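Local coordinates for protein putative methyltransferase (Emericella variicolor, PDB 7DMB) that binds S-adenosyl-L-homocysteine and probably acts in trans as a methyltransferase during the biosynthesis of the polyketide calbistrin, at residues A[183-186]-A[187-190]; A[54-57]-A[58-61]; A[91-94]-A[95-99]; A[317-320]-A[321-325]. All coordinates share one frame; numbering follows the deposited sequence.

Contact 1 (A[183-186]-A[187-190]); sequences LSEV and RPLI
Glu185 lays its carboxylate against the side of the Arg187 guanidinium that carries NE and NH2, and the arginine grips one oxygen with each nitrogen. The bond from Arg187 NE to Glu185 OE2 is 2.7 Å long and that from Arg187 NH2 to Glu185 OE1 is 2.8 Å. Both are nearly straight and lie close to the guanidinium plane, but the two flat groups are twisted 29° apart, so both donors meet the syn side somewhat out of the carboxylate plane. A bend at chi2 (51°) folds the Glu185 chain back, and OE2 also accepts Arg187 N at 3.3 Å through its anti lone pair. This is side-chain capping of a helix start: strand 184-185, paired with strand 50-51, turns here into helix 187-196 of the methyltransferase fold. OE2 thus holds the first turn and the arginine side chain together, while Arg187 NH1 bridges to Glu218 on helix 211-220. Pro188 CD rests 3.7 Å from Glu185 OE2, its ring crossing the glutamate at about a right angle. The helix's own bonding begins with Ile190 N to Val186 O, 3.2 Å. Val186 and Leu189 pack on Phe309 of the central sheet, and Ile190 meets Val216 and Leu220.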
loop_
_atom_site.group_PDB
_atom_site.type_symbol
_atom_site.label_atom_id
_atom_site.label_comp_id
_atom_site.label_asym_id
_atom_site.label_seq_id
_atom_site.Cartn_x
_atom_site.Cartn_y
_atom_site.Cartn_z
ATOM N N LEU A 183 3.112 -2.834 -9.848
ATOM C CA LEU A 183 3.111 -4.289 -9.872
ATOM C C LEU A 183 1.748 -4.878 -10.201
ATOM O O LEU A 183 1.678 -6.047 -10.604
ATOM C CB LEU A 183 3.579 -4.840 -8.522
ATOM C CG LEU A 183 5.046 -4.654 -8.117
ATOM C CD1 LEU A 183 5.270 -5.204 -6.706
ATOM C CD2 LEU A 183 5.975 -5.327 -9.113
ATOM N N SER A 184 0.671 -4.112 -10.031
ATOM C CA SER A 184 -0.688 -4.623 -10.171
ATOM C C SER A 184 -1.348 -4.019 -11.397
ATOM O O SER A 184 -1.276 -2.799 -11.616
ATOM C CB SER A 184 -1.547 -4.293 -8.943
ATOM O OG SER A 184 -0.985 -4.767 -7.729
ATOM N N GLU A 185 -1.984 -4.865 -12.191
ATOM C CA GLU A 185 -2.831 -4.418 -13.294
ATOM C C GLU A 185 -4.281 -4.431 -12.809
ATOM O O GLU A 185 -4.875 -5.505 -12.646
ATOM C CB GLU A 185 -2.644 -5.310 -14.519
ATOM C CG GLU A 185 -3.325 -4.775 -15.772
ATOM C CD GLU A 185 -2.970 -3.329 -16.040
ATOM O OE1 GLU A 185 -1.873 -3.092 -16.573
ATOM O OE2 GLU A 185 -3.776 -2.428 -15.711
ATOM N N VAL A 186 -4.839 -3.247 -12.539
ATOM C CA VAL A 186 -6.207 -3.131 -12.035
ATOM C C VAL A 186 -7.137 -2.415 -13.006
ATOM O O VAL A 186 -8.332 -2.302 -12.724
ATOM C CB VAL A 186 -6.273 -2.448 -10.645
ATOM C CG1 VAL A 186 -5.256 -3.020 -9.679
ATOM C CG2 VAL A 186 -6.109 -0.937 -10.756
ATOM N N ARG A 187 -6.633 -1.929 -14.136
ATOM C CA ARG A 187 -7.439 -1.147 -15.077
ATOM C C ARG A 187 -8.540 -1.957 -15.772
ATOM O O ARG A 187 -9.610 -1.400 -16.061
ATOM C CB ARG A 187 -6.527 -0.487 -16.124
ATOM C CG ARG A 187 -5.531 0.498 -15.522
ATOM C CD ARG A 187 -4.529 1.017 -16.543
ATOM N NE ARG A 187 -3.579 -0.016 -16.940
ATOM C CZ ARG A 187 -2.734 0.100 -17.957
ATOM N NH1 ARG A 187 -2.725 1.216 -18.679
ATOM N NH2 ARG A 187 -1.909 -0.899 -18.257
ATOM N N PRO A 188 -8.327 -3.243 -16.099
ATOM C CA PRO A 188 -9.457 -4.020 -16.641
ATOM C C PRO A 188 -10.621 -4.139 -15.671
ATOM O O PRO A 188 -11.775 -4.093 -16.114
ATOM C CB PRO A 188 -8.835 -5.386 -16.960
ATOM C CG PRO A 188 -7.385 -5.098 -17.161
ATOM C CD PRO A 188 -7.057 -3.980 -16.223
ATOM N N LEU A 189 -10.365 -4.289 -14.364
ATOM C CA LEU A 189 -11.472 -4.303 -13.408
ATOM C C LEU A 189 -12.201 -2.967 -13.396
ATOM O O LEU A 189 -13.438 -2.915 -13.418
ATOM C CB LEU A 189 -10.984 -4.622 -11.999
ATOM C CG LEU A 189 -12.122 -4.506 -10.974
ATOM C CD1 LEU A 189 -13.191 -5.538 -11.290
ATOM C CD2 LEU A 189 -11.658 -4.649 -9.515
ATOM N N ILE A 190 -11.443 -1.872 -13.303
ATOM C CA ILE A 190 -12.061 -0.554 -13.281
ATOM C C ILE A 190 -12.824 -0.318 -14.574
ATOM O O ILE A 190 -13.970 0.147 -14.563
ATOM C CB ILE A 190 -10.993 0.525 -13.028
ATOM C CG1 ILE A 190 -10.324 0.308 -11.664
ATOM C CG2 ILE A 190 -11.597 1.926 -13.126
ATOM C CD1 ILE A 190 -11.250 0.462 -10.488
#

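Contact 2 (A[54-57]-A[58-61]); sequences ESQS and EQEM
Ser55 OG takes a 2.8 Å hydrogen bond from Gln59 NE2, the shortest polar link between residues 54-57 and 58-61. The hydroxyl oxygen lies only 11° out of the Gln59 amide plane, which indicates a donor N-H directed at it. Placed between the backbone N and the carbonyl carbon (chi1 68°), OG stands where the extended Gln59 chain can reach it from one turn on. Ser55 occupies the N-cap position of helix 56-79, yet its side chain makes no capping bond. Its carbonyl instead opens the helical ladder, with Gln59 N to Ser55 O at 3.0 Å. Just before it, Glu54 folds back so that Gln56 N reaches Glu54 OE2 at 3.1 Å, from well above the carboxylate plane. Glu58 brings its CG to 3.3 Å from Ser55 O, and the carboxylate beyond is held by a salt bridge to Arg53 and hydrogen bonds to Trp179 and Tyr138. The Gln59 amide is fixed at both ends as well, since NE2 also donates to Phe372 O and OE1 accepts from Gln108. Ser55 touches Leu183 beside strand 184-185, and Met61 packs on Met130, Arg133 and Val134 of helix 120-134.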
loop_
_atom_site.group_PDB
_atom_site.type_symbol
_atom_site.label_atom_id
_atom_site.label_comp_id
_atom_site.label_asym_id
_atom_site.label_seq_id
_atom_site.Cartn_x
_atom_site.Cartn_y
_atom_site.Cartn_z
ATOM N N GLU A 54 6.777 -10.084 -14.198
ATOM C CA GLU A 54 7.591 -10.841 -13.253
ATOM C C GLU A 54 8.470 -9.864 -12.490
ATOM O O GLU A 54 9.064 -8.963 -13.081
ATOM C CB GLU A 54 8.446 -11.876 -13.984
ATOM C CG GLU A 54 8.752 -13.125 -13.178
ATOM C CD GLU A 54 10.030 -12.998 -12.344
ATOM O OE1 GLU A 54 10.382 -13.967 -11.634
ATOM O OE2 GLU A 54 10.687 -11.930 -12.394
ATOM N N SER A 55 8.540 -10.013 -11.176
ATOM C CA SER A 55 9.157 -8.972 -10.367
ATOM C C SER A 55 10.191 -9.498 -9.379
ATOM O O SER A 55 10.633 -8.739 -8.512
ATOM C CB SER A 55 8.075 -8.189 -9.622
ATOM O OG SER A 55 7.465 -8.994 -8.639
ATOM N N GLN A 56 10.595 -10.763 -9.494
ATOM C CA GLN A 56 11.527 -11.339 -8.532
ATOM C C GLN A 56 12.881 -10.636 -8.543
ATOM O O GLN A 56 13.513 -10.511 -7.492
ATOM C CB GLN A 56 11.687 -12.834 -8.802
ATOM C CG GLN A 56 10.379 -13.619 -8.574
ATOM C CD GLN A 56 9.823 -13.467 -7.158
ATOM O OE1 GLN A 56 8.656 -13.100 -6.970
ATOM N NE2 GLN A 56 10.653 -13.760 -6.156
ATOM N N SER A 57 13.339 -10.166 -9.703
ATOM C CA SER A 57 14.625 -9.477 -9.760
ATOM C C SER A 57 14.595 -8.178 -8.963
ATOM O O SER A 57 15.468 -7.939 -8.120
ATOM C CB SER A 57 15.017 -9.197 -11.210
ATOM O OG SER A 57 15.598 -10.339 -11.797
ATOM N N GLU A 58 13.613 -7.311 -9.230
ATOM C CA GLU A 58 13.584 -6.033 -8.523
ATOM C C GLU A 58 13.302 -6.224 -7.037
ATOM O O GLU A 58 13.827 -5.465 -6.215
ATOM C CB GLU A 58 12.554 -5.088 -9.151
ATOM C CG GLU A 58 11.097 -5.530 -9.056
ATOM C CD GLU A 58 10.207 -4.746 -10.029
ATOM O OE1 GLU A 58 10.219 -5.070 -11.223
ATOM O OE2 GLU A 58 9.508 -3.803 -9.602
ATOM N N GLN A 59 12.496 -7.237 -6.681
ATOM C CA GLN A 59 12.217 -7.550 -5.277
ATOM C C GLN A 59 13.469 -8.004 -4.538
ATOM O O GLN A 59 13.635 -7.712 -3.348
ATOM C CB GLN A 59 11.151 -8.644 -5.170
ATOM C CG GLN A 59 9.715 -8.206 -5.448
ATOM C CD GLN A 59 8.715 -9.264 -5.023
ATOM O OE1 GLN A 59 8.812 -9.802 -3.933
ATOM N NE2 GLN A 59 7.748 -9.559 -5.878
ATOM N N GLU A 60 14.325 -8.775 -5.204
ATOM C CA GLU A 60 15.593 -9.185 -4.604
ATOM C C GLU A 60 16.605 -8.053 -4.594
ATOM O O GLU A 60 17.452 -7.994 -3.695
ATOM C CB GLU A 60 16.166 -10.391 -5.345
ATOM C CG GLU A 60 15.362 -11.656 -5.122
ATOM C CD GLU A 60 15.492 -12.645 -6.254
ATOM O OE1 GLU A 60 16.416 -12.491 -7.079
ATOM O OE2 GLU A 60 14.660 -13.577 -6.315
ATOM N N MET A 61 16.540 -7.152 -5.579
ATOM C CA MET A 61 17.348 -5.939 -5.508
ATOM C C MET A 61 16.943 -5.099 -4.303
ATOM O O MET A 61 17.802 -4.580 -3.579
ATOM C CB MET A 61 17.194 -5.140 -6.798
ATOM C CG MET A 61 18.223 -4.048 -6.985
ATOM S SD MET A 61 17.667 -2.793 -8.147
ATOM C CE MET A 61 17.516 -3.792 -9.624
#

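Contact 3 (A[91-94]-A[95-99]); sequences RNWL and ASEYE
Helix 85-101, in the helical part of the chain that precedes the methyltransferase sheet, contains this contact in a continuous run of turns. Its characteristic feature is a serine hydroxyl returned to the backbone of its own helix: Ser96 OG donates to Trp93 O at 2.9 Å. With chi1 at 86°, OG sits between its own backbone N and carbonyl carbon, which brings it back over the preceding turn. Trp93 O also accepts Glu97 N at 3.0 Å, and the hydroxyl approaches it at a C=O...O angle of 130°. A weak bond from Ser96 N reaches the same oxygen. The regular pattern continues on the neighbouring turns, with Ala95 N to Arg91 O and Tyr98 N to Leu94 O both 2.9 Å long. One turn apart, the Trp93 indole and the Glu97 carboxylate come together obliquely, their planes 25° apart, but Trp93 NE1 and Glu97 OE1 remain 3.9 Å from each other. The stronger polar partners of Glu97 are Arg100, in a salt bridge, and the Tyr106 hydroxyl, both at OE2. Leu94 faces Ala70, Met73 and Gln74 of helix 56-79, and Arg91 NH1 reaches the carbonyls of Leu77 and Ala80 near that helix's end. Two good donors on Trp93 O imply that the Ser96 side chain supplements the main-chain bond without replacing it.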
loop_
_atom_site.group_PDB
_atom_site.type_symbol
_atom_site.label_atom_id
_atom_site.label_comp_id
_atom_site.label_asym_id
_atom_site.label_seq_id
_atom_site.Cartn_x
_atom_site.Cartn_y
_atom_site.Cartn_z
ATOM N N ARG A 91 14.423 -0.442 16.978
ATOM C CA ARG A 91 15.790 -0.877 17.257
ATOM C C ARG A 91 15.825 -2.350 17.676
ATOM O O ARG A 91 16.603 -3.146 17.135
ATOM C CB ARG A 91 16.420 0.010 18.339
ATOM C CG ARG A 91 17.756 -0.529 18.884
ATOM C CD ARG A 91 18.605 0.512 19.638
ATOM N NE ARG A 91 18.025 0.912 20.921
ATOM C CZ ARG A 91 18.395 1.989 21.611
ATOM N NH1 ARG A 91 19.364 2.776 21.161
ATOM N NH2 ARG A 91 17.790 2.279 22.759
ATOM N N ASN A 92 14.968 -2.734 18.631
ATOM C CA ASN A 92 14.916 -4.125 19.076
ATOM C C ASN A 92 14.531 -5.054 17.933
ATOM O O ASN A 92 15.162 -6.097 17.730
ATOM C CB ASN A 92 13.929 -4.274 20.236
ATOM C CG ASN A 92 14.441 -3.646 21.523
ATOM O OD1 ASN A 92 15.648 -3.413 21.691
ATOM N ND2 ASN A 92 13.526 -3.372 22.445
ATOM N N TRP A 93 13.480 -4.695 17.183
ATOM C CA TRP A 93 13.096 -5.486 16.015
ATOM C C TRP A 93 14.240 -5.586 15.012
ATOM O O TRP A 93 14.534 -6.673 14.501
ATOM C CB TRP A 93 11.854 -4.893 15.333
ATOM C CG TRP A 93 11.601 -5.561 14.007
ATOM C CD1 TRP A 93 11.034 -6.788 13.806
ATOM C CD2 TRP A 93 11.964 -5.072 12.711
ATOM N NE1 TRP A 93 11.000 -7.081 12.466
ATOM C CE2 TRP A 93 11.571 -6.048 11.771
ATOM C CE3 TRP A 93 12.577 -3.905 12.253
ATOM C CZ2 TRP A 93 11.767 -5.890 10.403
ATOM C CZ3 TRP A 93 12.759 -3.745 10.884
ATOM C CH2 TRP A 93 12.358 -4.731 9.979
ATOM N N LEU A 94 14.894 -4.465 14.707
ATOM C CA LEU A 94 15.946 -4.506 13.694
ATOM C C LEU A 94 17.130 -5.361 14.147
ATOM O O LEU A 94 17.701 -6.091 13.336
ATOM C CB LEU A 94 16.405 -3.093 13.329
ATOM C CG LEU A 94 17.055 -3.008 11.938
ATOM C CD1 LEU A 94 16.183 -3.646 10.907
ATOM C CD2 LEU A 94 17.364 -1.586 11.552
ATOM N N ALA A 95 17.502 -5.293 15.433
ATOM C CA ALA A 95 18.552 -6.169 15.958
ATOM C C ALA A 95 18.200 -7.639 15.772
ATOM O O ALA A 95 19.080 -8.462 15.501
ATOM C CB ALA A 95 18.803 -5.896 17.444
ATOM N N SER A 96 16.922 -7.992 15.925
ATOM C CA SER A 96 16.538 -9.392 15.783
ATOM C C SER A 96 16.555 -9.824 14.320
ATOM O O SER A 96 16.930 -10.958 14.004
ATOM C CB SER A 96 15.169 -9.623 16.417
ATOM O OG SER A 96 14.134 -9.335 15.500
ATOM N N GLU A 97 16.186 -8.925 13.401
ATOM C CA GLU A 97 16.272 -9.266 11.982
ATOM C C GLU A 97 17.732 -9.368 11.536
ATOM O O GLU A 97 18.096 -10.284 10.795
ATOM C CB GLU A 97 15.486 -8.243 11.154
ATOM C CG GLU A 97 14.898 -8.763 9.833
ATOM C CD GLU A 97 13.853 -9.876 9.992
ATOM O OE1 GLU A 97 13.151 -9.943 11.016
ATOM O OE2 GLU A 97 13.714 -10.687 9.060
ATOM N N TYR A 98 18.590 -8.464 12.013
ATOM C CA TYR A 98 20.023 -8.570 11.746
ATOM C C TYR A 98 20.594 -9.929 12.164
ATOM O O TYR A 98 21.507 -10.455 11.512
ATOM C CB TYR A 98 20.766 -7.444 12.465
ATOM C CG TYR A 98 22.260 -7.654 12.563
ATOM C CD1 TYR A 98 23.087 -7.328 11.498
ATOM C CD2 TYR A 98 22.847 -8.181 13.725
ATOM C CE1 TYR A 98 24.446 -7.503 11.571
ATOM C CE2 TYR A 98 24.209 -8.368 13.805
ATOM C CZ TYR A 98 25.010 -8.024 12.727
ATOM O OH TYR A 98 26.377 -8.201 12.776
ATOM N N GLU A 99 20.086 -10.508 13.257
ATOM C CA GLU A 99 20.487 -11.866 13.602
ATOM C C GLU A 99 20.050 -12.855 12.530
ATOM O O GLU A 99 20.763 -13.826 12.270
ATOM C CB GLU A 99 19.926 -12.254 14.978
ATOM C CG GLU A 99 20.514 -11.429 16.113
ATOM C CD GLU A 99 22.045 -11.538 16.182
ATOM O OE1 GLU A 99 22.558 -12.672 16.124
ATOM O OE2 GLU A 99 22.734 -10.498 16.290
#

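Contact 4 (A[317-320]-A[321-325]); sequences GKYV and DFMVG
With chi1 at 173°, Tyr319 sets its ring beside its own carbonyl carbon, leaning toward the next turn, while Met323, bent at both chi2 (-55°) and chi3, curls beside it, the two side chains pointing the same way. The outcome is an i to i+4 Met-aromatic contact within the short helix 319-324. Met323 CG lies over one face of the ring, 3.9 Å from the Tyr319 ring centroid and 22° off its normal, as expected for a CH-pi contact. The sulfur is placed less directly: Met323 SD is 4.9 Å from that centroid, in an oblique position. The backbone holds this pair in step, since Met323 N donates to Tyr319 O at 3.0 Å. Its neighbours are Phe322 N to Lys318 O at 2.9 Å, from the N-cap residue, and Val324 N to Val320 O at 3.0 Å. Tyr319 and Phe322 both meet the Trp66 ring on helix 56-79, and Met323 packs on Pro146 of helix 140-157, so the short helix packs against both. The side chain of Val324 is about 8 Å from the bound S-adenosyl-L-homocysteine. Asp321 OD1 accepts from Trp330 NE1, while Asp321 OD2 turns back toward Lys318, 3.4 Å from Lys318 CA and 3.7 Å from Lys318 CG.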
loop_
_atom_site.group_PDB
_atom_site.type_symbol
_atom_site.label_atom_id
_atom_site.label_comp_id
_atom_site.label_asym_id
_atom_site.label_seq_id
_atom_site.Cartn_x
_atom_site.Cartn_y
_atom_site.Cartn_z
ATOM N N GLY A 317 8.081 -10.870 3.453
ATOM C CA GLY A 317 9.296 -10.260 3.956
ATOM C C GLY A 317 9.034 -8.938 4.664
ATOM O O GLY A 317 7.895 -8.496 4.829
ATOM N N LYS A 318 10.132 -8.283 5.051
ATOM C CA LYS A 318 10.087 -7.219 6.047
ATOM C C LYS A 318 10.498 -5.857 5.490
ATOM O O LYS A 318 10.906 -4.980 6.263
ATOM C CB LYS A 318 10.979 -7.583 7.240
ATOM C CG LYS A 318 10.286 -8.275 8.417
ATOM C CD LYS A 318 9.369 -9.388 7.988
ATOM C CE LYS A 318 8.265 -9.611 9.019
ATOM N NZ LYS A 318 7.246 -10.597 8.551
ATOM N N TYR A 319 10.415 -5.660 4.169
ATOM C CA TYR A 319 10.826 -4.380 3.599
ATOM C C TYR A 319 9.941 -3.252 4.112
ATOM O O TYR A 319 10.425 -2.152 4.400
ATOM C CB TYR A 319 10.813 -4.449 2.066
ATOM C CG TYR A 319 11.076 -3.122 1.360
ATOM C CD1 TYR A 319 12.294 -2.481 1.481
ATOM C CD2 TYR A 319 10.099 -2.523 0.559
ATOM C CE1 TYR A 319 12.546 -1.287 0.847
ATOM C CE2 TYR A 319 10.347 -1.309 -0.089
ATOM C CZ TYR A 319 11.574 -0.704 0.060
ATOM O OH TYR A 319 11.843 0.493 -0.558
ATOM N N VAL A 320 8.641 -3.512 4.265
ATOM C CA VAL A 320 7.740 -2.466 4.742
ATOM C C VAL A 320 7.971 -2.200 6.228
ATOM O O VAL A 320 7.948 -1.047 6.669
ATOM C CB VAL A 320 6.274 -2.828 4.434
ATOM C CG1 VAL A 320 5.379 -1.623 4.660
ATOM C CG2 VAL A 320 6.165 -3.259 2.980
ATOM N N ASP A 321 8.215 -3.255 7.016
ATOM C CA ASP A 321 8.607 -3.063 8.408
ATOM C C ASP A 321 9.827 -2.163 8.510
ATOM O O ASP A 321 9.876 -1.258 9.349
ATOM C CB ASP A 321 8.901 -4.407 9.083
ATOM C CG ASP A 321 7.752 -5.371 8.977
ATOM O OD1 ASP A 321 7.087 -5.608 10.003
ATOM O OD2 ASP A 321 7.511 -5.880 7.862
ATOM N N PHE A 322 10.835 -2.412 7.671
ATOM C CA PHE A 322 12.024 -1.569 7.688
ATOM C C PHE A 322 11.683 -0.120 7.350
ATOM O O PHE A 322 12.198 0.815 7.982
ATOM C CB PHE A 322 13.062 -2.112 6.708
ATOM C CG PHE A 322 14.268 -1.240 6.580
ATOM C CD1 PHE A 322 15.333 -1.402 7.444
ATOM C CD2 PHE A 322 14.327 -0.233 5.616
ATOM C CE1 PHE A 322 16.443 -0.591 7.354
ATOM C CE2 PHE A 322 15.428 0.581 5.529
ATOM C CZ PHE A 322 16.494 0.398 6.400
ATOM N N MET A 323 10.800 0.085 6.369
ATOM C CA MET A 323 10.632 1.417 5.801
ATOM C C MET A 323 9.772 2.304 6.678
ATOM O O MET A 323 9.993 3.516 6.743
ATOM C CB MET A 323 10.015 1.320 4.400
ATOM C CG MET A 323 11.019 1.011 3.309
ATOM S SD MET A 323 12.400 2.161 3.262
ATOM C CE MET A 323 11.519 3.720 3.104
ATOM N N VAL A 324 8.756 1.741 7.322
ATOM C CA VAL A 324 7.799 2.543 8.074
ATOM C C VAL A 324 7.791 2.212 9.560
ATOM O O VAL A 324 7.044 2.834 10.315
ATOM C CB VAL A 324 6.381 2.414 7.479
ATOM C CG1 VAL A 324 6.406 2.721 5.980
ATOM C CG2 VAL A 324 5.881 1.035 7.690
ATOM N N GLY A 325 8.640 1.290 10.010
ATOM C CA GLY A 325 8.691 0.944 11.425
ATOM C C GLY A 325 9.044 2.101 12.340
ATOM O O GLY A 325 8.736 2.060 13.532
#

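Along the chain the order is contact 2, contact 3, contact 1, contact 4, each closing before the next opens. Contacts 2 and 3 lie on consecutive helices, 56-79 and 85-101, with centres 24 Å apart and no touch. Contacts 3 and 4 are the closest pair, 12 Å between centres: Trp93 CZ2 packs 3.4 Å from Lys318 CG, joining helix 85-101 to the start of helix 319-324, which follows sheet strand 306-313. Contacts 1 and 2 also touch, Leu183 CD2 lying 3.6 Å from Ser55 CB. Contacts 1 and 3, with centres 36 Å apart, sit on opposite sides of the chain's centre. These two touches join the N-terminal helical region to segments flanking the methyltransferase sheet.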